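Local coordinates for glycosyl hydrolases family 2, sugar binding domain protein (Bacteroides uniformis str. 3978 T3 ii, PDB 6D1P) that probably hydrolyses O-glycosidic bonds as a gut bacterial beta-glucuronidase of glycoside hydrolase family 2, at residues R30-M42 and P62-N74. Residues are numbered along the deposited sequence; the frame is centred on the assembly and turned at random.
Sequences RLTEHWEFIRQDM and PLWQKVTLPHCFN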
ATOM      1  N   ARG A  30       4.256 -28.444  10.188  1.00 28.27           N
ATOM      2  CA  ARG A  30       3.979 -27.238   9.427  1.00 29.43           C
ATOM      3  C   ARG A  30       3.035 -26.344  10.225  1.00 35.69           C
ATOM      4  O   ARG A  30       1.945 -26.775  10.628  1.00 30.33           O
ATOM      5  CB  ARG A  30       3.350 -27.583   8.082  1.00 35.92           C
ATOM      6  CG  ARG A  30       4.274 -28.225   7.115  1.00 33.12           C
ATOM      7  CD  ARG A  30       3.546 -28.537   5.848  1.00 29.58           C
ATOM      8  NE  ARG A  30       4.462 -29.089   4.860  1.00 34.75           N
ATOM      9  CZ  ARG A  30       4.076 -29.636   3.714  1.00 38.25           C
ATOM     10  NH1 ARG A  30       2.780 -29.712   3.406  1.00 33.28           N
ATOM     11  NH2 ARG A  30       4.990 -30.115   2.877  1.00 39.68           N
ATOM     12  N   LEU A  31       3.458 -25.102  10.440  1.00 30.74           N
ATOM     13  CA  LEU A  31       2.649 -24.078  11.083  1.00 27.75           C
ATOM     14  C   LEU A  31       1.885 -23.342   9.992  1.00 30.58           C
ATOM     15  O   LEU A  31       2.371 -22.375   9.416  1.00 30.71           O
ATOM     16  CB  LEU A  31       3.539 -23.131  11.876  1.00 27.02           C
ATOM     17  CG  LEU A  31       4.534 -23.832  12.803  1.00 30.97           C
ATOM     18  CD1 LEU A  31       5.437 -22.836  13.455  1.00 29.21           C
ATOM     19  CD2 LEU A  31       3.794 -24.637  13.867  1.00 36.27           C
ATOM     20  N   THR A  32       0.676 -23.799   9.689  1.00 30.25           N
ATOM     21  CA  THR A  32      -0.120 -23.100   8.692  1.00 31.44           C
ATOM     22  C   THR A  32      -1.265 -22.272   9.276  1.00 34.49           C
ATOM     23  O   THR A  32      -1.692 -21.309   8.629  1.00 36.14           O
ATOM     24  CB  THR A  32      -0.678 -24.092   7.655  1.00 33.53           C
ATOM     25  OG1 THR A  32      -1.690 -24.920   8.238  1.00 37.39           O
ATOM     26  CG2 THR A  32       0.436 -24.986   7.106  1.00 29.01           C
ATOM     27  N   GLU A  33      -1.749 -22.572  10.482  1.00 35.06           N
ATOM     28  CA  GLU A  33      -2.998 -21.989  10.963  1.00 37.05           C
ATOM     29  C   GLU A  33      -2.777 -20.877  11.988  1.00 32.23           C
ATOM     30  O   GLU A  33      -1.776 -20.845  12.704  1.00 31.64           O
ATOM     31  CB  GLU A  33      -3.901 -23.050  11.597  1.00 36.29           C
ATOM     32  CG  GLU A  33      -3.982 -24.348  10.862  1.00 39.74           C
ATOM     33  CD  GLU A  33      -4.689 -24.197   9.560  1.00 45.86           C
ATOM     34  OE1 GLU A  33      -5.761 -23.560   9.559  1.00 50.57           O
ATOM     35  OE2 GLU A  33      -4.169 -24.708   8.537  1.00 54.70           O
ATOM     36  N   HIS A  34      -3.750 -19.964  12.040  1.00 37.41           N
ATOM     37  CA  HIS A  34      -3.925 -19.021  13.143  1.00 32.93           C
ATOM     38  C   HIS A  34      -2.797 -18.003  13.206  1.00 33.05           C
ATOM     39  O   HIS A  34      -2.303 -17.663  14.282  1.00 32.93           O
ATOM     40  CB  HIS A  34      -4.066 -19.760  14.477  1.00 40.87           C
ATOM     41  CG  HIS A  34      -5.028 -20.906  14.419  1.00 40.71           C
ATOM     42  ND1 HIS A  34      -4.645 -22.212  14.635  1.00 40.65           N
ATOM     43  CD2 HIS A  34      -6.353 -20.943  14.134  1.00 40.75           C
ATOM     44  CE1 HIS A  34      -5.694 -23.003  14.498  1.00 42.68           C
ATOM     45  NE2 HIS A  34      -6.743 -22.258  14.192  1.00 42.80           N
ATOM     46  N   TRP A  35      -2.394 -17.498  12.051  1.00 31.41           N
ATOM     47  CA  TRP A  35      -1.446 -16.402  12.003  1.00 27.15           C
ATOM     48  C   TRP A  35      -2.189 -15.094  11.769  1.00 28.12           C
ATOM     49  O   TRP A  35      -3.253 -15.062  11.154  1.00 27.24           O
ATOM     50  CB  TRP A  35      -0.424 -16.599  10.890  1.00 27.25           C
ATOM     51  CG  TRP A  35       0.584 -17.668  11.095  1.00 27.77           C
ATOM     52  CD1 TRP A  35       0.480 -18.988  10.729  1.00 28.21           C
ATOM     53  CD2 TRP A  35       1.891 -17.508  11.660  1.00 26.45           C
ATOM     54  NE1 TRP A  35       1.649 -19.653  11.038  1.00 28.64           N
ATOM     55  CE2 TRP A  35       2.524 -18.767  11.615  1.00 25.38           C
ATOM     56  CE3 TRP A  35       2.583 -16.421  12.200  1.00 28.59           C
ATOM     57  CZ2 TRP A  35       3.807 -18.970  12.091  1.00 23.78           C
ATOM     58  CZ3 TRP A  35       3.870 -16.628  12.671  1.00 31.57           C
ATOM     59  CH2 TRP A  35       4.467 -17.896  12.609  1.00 24.45           C
ATOM     60  N   GLU A  36      -1.615 -14.013  12.262  1.00 28.40           N
ATOM     61  CA  GLU A  36      -2.068 -12.689  11.893  1.00 30.23           C
ATOM     62  C   GLU A  36      -0.983 -12.003  11.074  1.00 29.45           C
ATOM     63  O   GLU A  36       0.215 -12.205  11.302  1.00 23.34           O
ATOM     64  CB  GLU A  36      -2.409 -11.863  13.125  1.00 27.79           C
ATOM     65  CG  GLU A  36      -3.721 -12.258  13.770  1.00 32.66           C
ATOM     66  CD  GLU A  36      -4.096 -11.350  14.945  1.00 36.01           C
ATOM     67  OE1 GLU A  36      -3.207 -11.007  15.750  1.00 31.45           O
ATOM     68  OE2 GLU A  36      -5.285 -10.966  15.047  1.00 49.38           O
ATOM     69  N   PHE A  37      -1.416 -11.183  10.122  1.00 29.45           N
ATOM     70  CA  PHE A  37      -0.486 -10.516   9.225  1.00 26.41           C
ATOM     71  C   PHE A  37      -0.929  -9.073   8.996  1.00 25.13           C
ATOM     72  O   PHE A  37      -2.126  -8.797   8.924  1.00 23.39           O
ATOM     73  CB  PHE A  37      -0.387 -11.276   7.895  1.00 24.18           C
ATOM     74  CG  PHE A  37       0.148 -10.449   6.790  1.00 24.46           C
ATOM     75  CD1 PHE A  37       1.513 -10.190   6.705  1.00 24.04           C
ATOM     76  CD2 PHE A  37      -0.711  -9.881   5.861  1.00 22.35           C
ATOM     77  CE1 PHE A  37       2.017  -9.376   5.705  1.00 23.77           C
ATOM     78  CE2 PHE A  37      -0.214  -9.080   4.850  1.00 25.79           C
ATOM     79  CZ  PHE A  37       1.156  -8.831   4.768  1.00 23.30           C
ATOM     80  N   ILE A  38       0.034  -8.152   8.883  1.00 24.81           N
ATOM     81  CA  ILE A  38      -0.262  -6.773   8.497  1.00 25.68           C
ATOM     82  C   ILE A  38       0.820  -6.305   7.538  1.00 21.63           C
ATOM     83  O   ILE A  38       2.002  -6.581   7.749  1.00 24.68           O
ATOM     84  CB  ILE A  38      -0.384  -5.826   9.723  1.00 22.69           C
ATOM     85  CG1 ILE A  38      -0.909  -4.467   9.299  1.00 22.46           C
ATOM     86  CG2 ILE A  38       0.944  -5.611  10.431  1.00 20.31           C
ATOM     87  CD1 ILE A  38      -1.203  -3.557  10.479  1.00 27.11           C
ATOM     88  N   ARG A  39       0.427  -5.587   6.492  1.00 21.82           N
ATOM     89  CA  ARG A  39       1.371  -5.210   5.437  1.00 25.47           C
ATOM     90  C   ARG A  39       1.964  -3.810   5.664  1.00 22.81           C
ATOM     91  O   ARG A  39       1.804  -2.877   4.876  1.00 23.06           O
ATOM     92  CB  ARG A  39       0.702  -5.317   4.073  1.00 26.99           C
ATOM     93  CG  ARG A  39       1.719  -5.258   2.962  1.00 26.58           C
ATOM     94  CD  ARG A  39       1.121  -5.616   1.651  1.00 28.65           C
ATOM     95  NE  ARG A  39       0.510  -4.460   0.996  1.00 27.68           N
ATOM     96  CZ  ARG A  39       0.092  -4.493  -0.269  1.00 36.77           C
ATOM     97  NH1 ARG A  39       0.241  -5.621  -0.997  1.00 25.82           N
ATOM     98  NH2 ARG A  39      -0.449  -3.410  -0.817  1.00 31.70           N
ATOM     99  N   GLN A  40       2.705  -3.695   6.759  1.00 20.29           N
ATOM    100  CA  GLN A  40       3.400  -2.466   7.118  1.00 23.23           C
ATOM    101  C   GLN A  40       4.309  -2.778   8.290  1.00 21.90           C
ATOM    102  O   GLN A  40       4.213  -3.839   8.912  1.00 22.27           O
ATOM    103  CB  GLN A  40       2.443  -1.334   7.473  1.00 21.60           C
ATOM    104  CG  GLN A  40       1.583  -1.601   8.706  1.00 25.60           C
ATOM    105  CD  GLN A  40       0.736  -0.388   9.063  1.00 24.03           C
ATOM    106  OE1 GLN A  40      -0.347  -0.188   8.514  1.00 28.67           O
ATOM    107  NE2 GLN A  40       1.242   0.438   9.955  1.00 23.16           N
ATOM    108  N   ASP A  41       5.227  -1.862   8.550  1.00 19.41           N
ATOM    109  CA  ASP A  41       6.077  -1.988   9.711  1.00 20.38           C
ATOM    110  C   ASP A  41       5.276  -1.577  10.932  1.00 23.11           C
ATOM    111  O   ASP A  41       4.319  -0.806  10.833  1.00 22.16           O
ATOM    112  CB  ASP A  41       7.316  -1.105   9.573  1.00 18.99           C
ATOM    113  CG  ASP A  41       8.557  -1.695  10.258  1.00 24.44           C
ATOM    114  OD1 ASP A  41       8.533  -2.859  10.722  1.00 27.07           O
ATOM    115  OD2 ASP A  41       9.573  -0.975  10.339  1.00 30.02           O
ATOM    116  N   MET A  42       5.668  -2.091  12.085  1.00 21.84           N
ATOM    117  CA  MET A  42       5.074  -1.627  13.323  1.00 23.12           C
ATOM    118  C   MET A  42       6.092  -0.779  14.073  1.00 25.81           C
ATOM    119  O   MET A  42       7.272  -0.738  13.722  1.00 25.39           O
ATOM    120  CB  MET A  42       4.576  -2.814  14.142  1.00 20.43           C
ATOM    121  CG  MET A  42       3.496  -3.568  13.392  1.00 23.66           C
ATOM    122  SD  MET A  42       1.984  -2.575  13.231  1.00 28.94           S
ATOM    123  CE  MET A  42       1.364  -2.678  14.924  1.00 21.14           C
ATOM    124  N   PRO A  62      -3.389  -0.363  14.180  1.00 29.82           N
ATOM    125  CA  PRO A  62      -3.994  -0.797  12.912  1.00 28.00           C
ATOM    126  C   PRO A  62      -4.578  -2.208  12.969  1.00 27.54           C
ATOM    127  O   PRO A  62      -4.255  -2.968  13.890  1.00 29.09           O
ATOM    128  CB  PRO A  62      -2.819  -0.728  11.921  1.00 28.41           C
ATOM    129  CG  PRO A  62      -1.582  -0.806  12.782  1.00 25.58           C
ATOM    130  CD  PRO A  62      -1.937  -0.131  14.053  1.00 30.33           C
ATOM    131  N   LEU A  63      -5.431  -2.537  11.997  1.00 23.51           N
ATOM    132  CA  LEU A  63      -6.107  -3.823  11.946  1.00 23.40           C
ATOM    133  C   LEU A  63      -5.218  -4.843  11.256  1.00 27.36           C
ATOM    134  O   LEU A  63      -4.548  -4.519  10.269  1.00 28.63           O
ATOM    135  CB  LEU A  63      -7.426  -3.704  11.189  1.00 21.79           C
ATOM    136  CG  LEU A  63      -8.397  -2.614  11.637  1.00 29.59           C
ATOM    137  CD1 LEU A  63      -9.710  -2.689  10.873  1.00 24.54           C
ATOM    138  CD2 LEU A  63      -8.637  -2.714  13.138  1.00 30.01           C
ATOM    139  N   TRP A  64      -5.228  -6.075  11.768  1.00 24.48           N
ATOM    140  CA  TRP A  64      -4.492  -7.192  11.191  1.00 26.76           C
ATOM    141  C   TRP A  64      -5.437  -8.162  10.486  1.00 30.01           C
ATOM    142  O   TRP A  64      -6.648  -8.198  10.728  1.00 27.97           O
ATOM    143  CB  TRP A  64      -3.701  -7.961  12.258  1.00 24.44           C
ATOM    144  CG  TRP A  64      -2.610  -7.190  12.944  1.00 25.99           C
ATOM    145  CD1 TRP A  64      -2.743  -6.015  13.656  1.00 27.00           C
ATOM    146  CD2 TRP A  64      -1.224  -7.559  13.037  1.00 23.06           C
ATOM    147  NE1 TRP A  64      -1.519  -5.629  14.156  1.00 28.23           N
ATOM    148  CE2 TRP A  64      -0.574  -6.557  13.794  1.00 24.93           C
ATOM    149  CE3 TRP A  64      -0.471  -8.628  12.542  1.00 24.59           C
ATOM    150  CZ2 TRP A  64       0.795  -6.604  14.079  1.00 25.81           C
ATOM    151  CZ3 TRP A  64       0.890  -8.672  12.821  1.00 26.37           C
ATOM    152  CH2 TRP A  64       1.509  -7.660  13.582  1.00 25.93           C
ATOM    153  N   GLN A  65      -4.858  -8.979   9.619  1.00 30.48           N
ATOM    154  CA  GLN A  65      -5.602  -9.968   8.859  1.00 30.91           C
ATOM    155  C   GLN A  65      -5.371 -11.331   9.473  1.00 28.88           C
ATOM    156  O   GLN A  65      -4.260 -11.631   9.920  1.00 32.42           O
ATOM    157  CB  GLN A  65      -5.155 -10.001   7.395  1.00 28.08           C
ATOM    158  CG  GLN A  65      -5.200  -8.663   6.686  1.00 31.59           C
ATOM    159  CD  GLN A  65      -4.367  -8.662   5.419  1.00 33.11           C
ATOM    160  OE1 GLN A  65      -4.337  -9.650   4.685  1.00 33.20           O
ATOM    161  NE2 GLN A  65      -3.667  -7.556   5.170  1.00 33.50           N
ATOM    162  N   LYS A  66      -6.410 -12.155   9.487  1.00 29.59           N
ATOM    163  CA  LYS A  66      -6.206 -13.577   9.736  1.00 34.69           C
ATOM    164  C   LYS A  66      -5.840 -14.225   8.418  1.00 26.56           C
ATOM    165  O   LYS A  66      -6.573 -14.093   7.436  1.00 24.41           O
ATOM    166  CB  LYS A  66      -7.446 -14.225  10.341  1.00 33.40           C
ATOM    167  CG  LYS A  66      -7.866 -13.542  11.634  1.00 37.41           C
ATOM    168  CD  LYS A  66      -8.754 -14.438  12.477  1.00 46.96           C
ATOM    169  CE  LYS A  66      -9.019 -13.805  13.842  1.00 49.64           C
ATOM    170  NZ  LYS A  66      -7.733 -13.422  14.498  1.00 57.30           N
ATOM    171  N   VAL A  67      -4.690 -14.885   8.383  1.00 26.39           N
ATOM    172  CA  VAL A  67      -4.219 -15.541   7.175  1.00 33.12           C
ATOM    173  C   VAL A  67      -3.833 -16.972   7.506  1.00 32.30           C
ATOM    174  O   VAL A  67      -3.588 -17.330   8.663  1.00 30.78           O
ATOM    175  CB  VAL A  67      -3.015 -14.809   6.536  1.00 31.09           C
ATOM    176  CG1 VAL A  67      -3.404 -13.388   6.147  1.00 28.73           C
ATOM    177  CG2 VAL A  67      -1.852 -14.799   7.505  1.00 25.52           C
ATOM    178  N   THR A  68      -3.767 -17.781   6.455  1.00 30.50           N
ATOM    179  CA  THR A  68      -3.253 -19.141   6.501  1.00 30.13           C
ATOM    180  C   THR A  68      -1.970 -19.206   5.673  1.00 30.77           C
ATOM    181  O   THR A  68      -1.942 -18.732   4.529  1.00 32.23           O
ATOM    182  CB  THR A  68      -4.317 -20.117   5.984  1.00 31.08           C
ATOM    183  OG1 THR A  68      -5.352 -20.246   6.971  1.00 34.72           O
ATOM    184  CG2 THR A  68      -3.734 -21.505   5.654  1.00 29.55           C
ATOM    185  N   LEU A  69      -0.889 -19.753   6.272  1.00 28.69           N
ATOM    186  CA  LEU A  69       0.386 -19.942   5.576  1.00 30.40           C
ATOM    187  C   LEU A  69       0.335 -21.160   4.656  1.00 30.27           C
ATOM    188  O   LEU A  69      -0.395 -22.119   4.920  1.00 30.82           O
ATOM    189  CB  LEU A  69       1.539 -20.114   6.569  1.00 27.30           C
ATOM    190  CG  LEU A  69       1.745 -18.927   7.527  1.00 29.76           C
ATOM    191  CD1 LEU A  69       3.130 -18.915   8.140  1.00 24.77           C
ATOM    192  CD2 LEU A  69       1.459 -17.609   6.831  1.00 26.99           C
ATOM    193  N   PRO A  70       1.115 -21.153   3.559  1.00 33.17           N
ATOM    194  CA  PRO A  70       2.007 -20.062   3.141  1.00 28.51           C
ATOM    195  C   PRO A  70       1.258 -18.836   2.629  1.00 27.55           C
ATOM    196  O   PRO A  70       0.120 -18.932   2.172  1.00 26.65           O
ATOM    197  CB  PRO A  70       2.832 -20.690   2.020  1.00 26.79           C
ATOM    198  CG  PRO A  70       1.977 -21.760   1.478  1.00 31.55           C
ATOM    199  CD  PRO A  70       1.199 -22.308   2.648  1.00 33.00           C
ATOM    200  N   HIS A  71       1.922 -17.688   2.695  1.00 26.78           N
ATOM    201  CA  HIS A  71       1.289 -16.409   2.434  1.00 24.21           C
ATOM    202  C   HIS A  71       2.270 -15.482   1.732  1.00 26.47           C
ATOM    203  O   HIS A  71       3.481 -15.512   1.990  1.00 24.25           O
ATOM    204  CB  HIS A  71       0.803 -15.785   3.733  1.00 23.13           C
ATOM    205  CG  HIS A  71       0.330 -14.382   3.571  1.00 26.99           C
ATOM    206  ND1 HIS A  71       1.150 -13.294   3.788  1.00 23.69           N
ATOM    207  CD2 HIS A  71      -0.869 -13.888   3.179  1.00 25.88           C
ATOM    208  CE1 HIS A  71       0.466 -12.188   3.555  1.00 25.49           C
ATOM    209  NE2 HIS A  71      -0.759 -12.522   3.183  1.00 27.18           N
ATOM    210  N   CYS A  72       1.736 -14.633   0.857  1.00 25.31           N
ATOM    211  CA  CYS A  72       2.586 -13.774   0.050  1.00 24.84           C
ATOM    212  C   CYS A  72       2.025 -12.356   0.013  1.00 24.47           C
ATOM    213  O   CYS A  72       0.824 -12.173  -0.202  1.00 21.23           O
ATOM    214  CB  CYS A  72       2.712 -14.349  -1.367  1.00 23.16           C
ATOM    215  SG  CYS A  72       3.649 -13.326  -2.494  1.00 23.35           S
ATOM    216  N   PHE A  73       2.911 -11.360   0.205  1.00 23.07           N
ATOM    217  CA  PHE A  73       2.509  -9.953   0.139  1.00 22.32           C
ATOM    218  C   PHE A  73       1.793  -9.627  -1.166  1.00 24.17           C
ATOM    219  O   PHE A  73       0.995  -8.689  -1.220  1.00 19.88           O
ATOM    220  CB  PHE A  73       3.723  -9.010   0.230  1.00 24.53           C
ATOM    221  CG  PHE A  73       4.460  -9.030   1.548  1.00 21.08           C
ATOM    222  CD1 PHE A  73       4.108  -9.899   2.570  1.00 21.63           C
ATOM    223  CD2 PHE A  73       5.525  -8.165   1.746  1.00 19.61           C
ATOM    224  CE1 PHE A  73       4.800  -9.902   3.765  1.00 21.29           C
ATOM    225  CE2 PHE A  73       6.226  -8.154   2.931  1.00 20.25           C
ATOM    226  CZ  PHE A  73       5.873  -9.027   3.946  1.00 22.14           C
ATOM    227  N   ASN A  74       2.093 -10.355  -2.237  1.00 23.05           N
ATOM    228  CA  ASN A  74       1.745  -9.896  -3.572  1.00 20.63           C
ATOM    229  C   ASN A  74       0.800 -10.869  -4.268  1.00 22.89           C
ATOM    230  O   ASN A  74       0.744 -10.915  -5.505  1.00 20.08           O
ATOM    231  CB  ASN A  74       3.017  -9.664  -4.387  1.00 20.60           C
ATOM    232  CG  ASN A  74       4.082  -8.914  -3.603  1.00 20.45           C
ATOM    233  OD1 ASN A  74       5.053  -9.512  -3.147  1.00 22.71           O
ATOM    234  ND2 ASN A  74       3.904  -7.591  -3.438  1.00 23.45           N
TER
HETATM  235  O   HOH W   1      -6.937  -9.991  13.115  1.00 54.59           O
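Phe37 takes the imidazole edge of His71 over the centre of one ring face, CE1 of His71 standing 3.4 Å from CE2 of Phe37. With CG anti to the backbone N (chi1 160°), the phenyl ring also reaches Phe73, which joins it obliquely, and its CB rests on CG2 of Val67. ND1 of His71 is hydrogen-bonded to the hydroxyl of Tyr92. Further along, the Leu69 methyl CD1 sits over the five-membered ring of Trp35, 3.3 Å from NE1, while that indole N-H bonds to O of Leu31. Replacing Trp35 by alanine is likely to strip Leu69 of its aromatic cover and deprive the Leu31 carbonyl of this donor. Strands 35-38 and 65-67 pair antiparallel at the margin of the six-stranded sheet in the sugar-binding domain, where Gln65 N donates a hydrogen bond to Phe37 O (2.8 Å) and Phe37 N donates one to Gln65 O. On the sheet's other face the contact is looser: Glu36 OE2 and Lys66 NZ make a long salt bridge of 3.5 Å, a water links OE2 to O of Trp64, and Arg93 holds OE1. Close packing returns at Ile38, whose CG2 stands squarely over the six-membered ring of Trp64, 3.6 Å from its centroid.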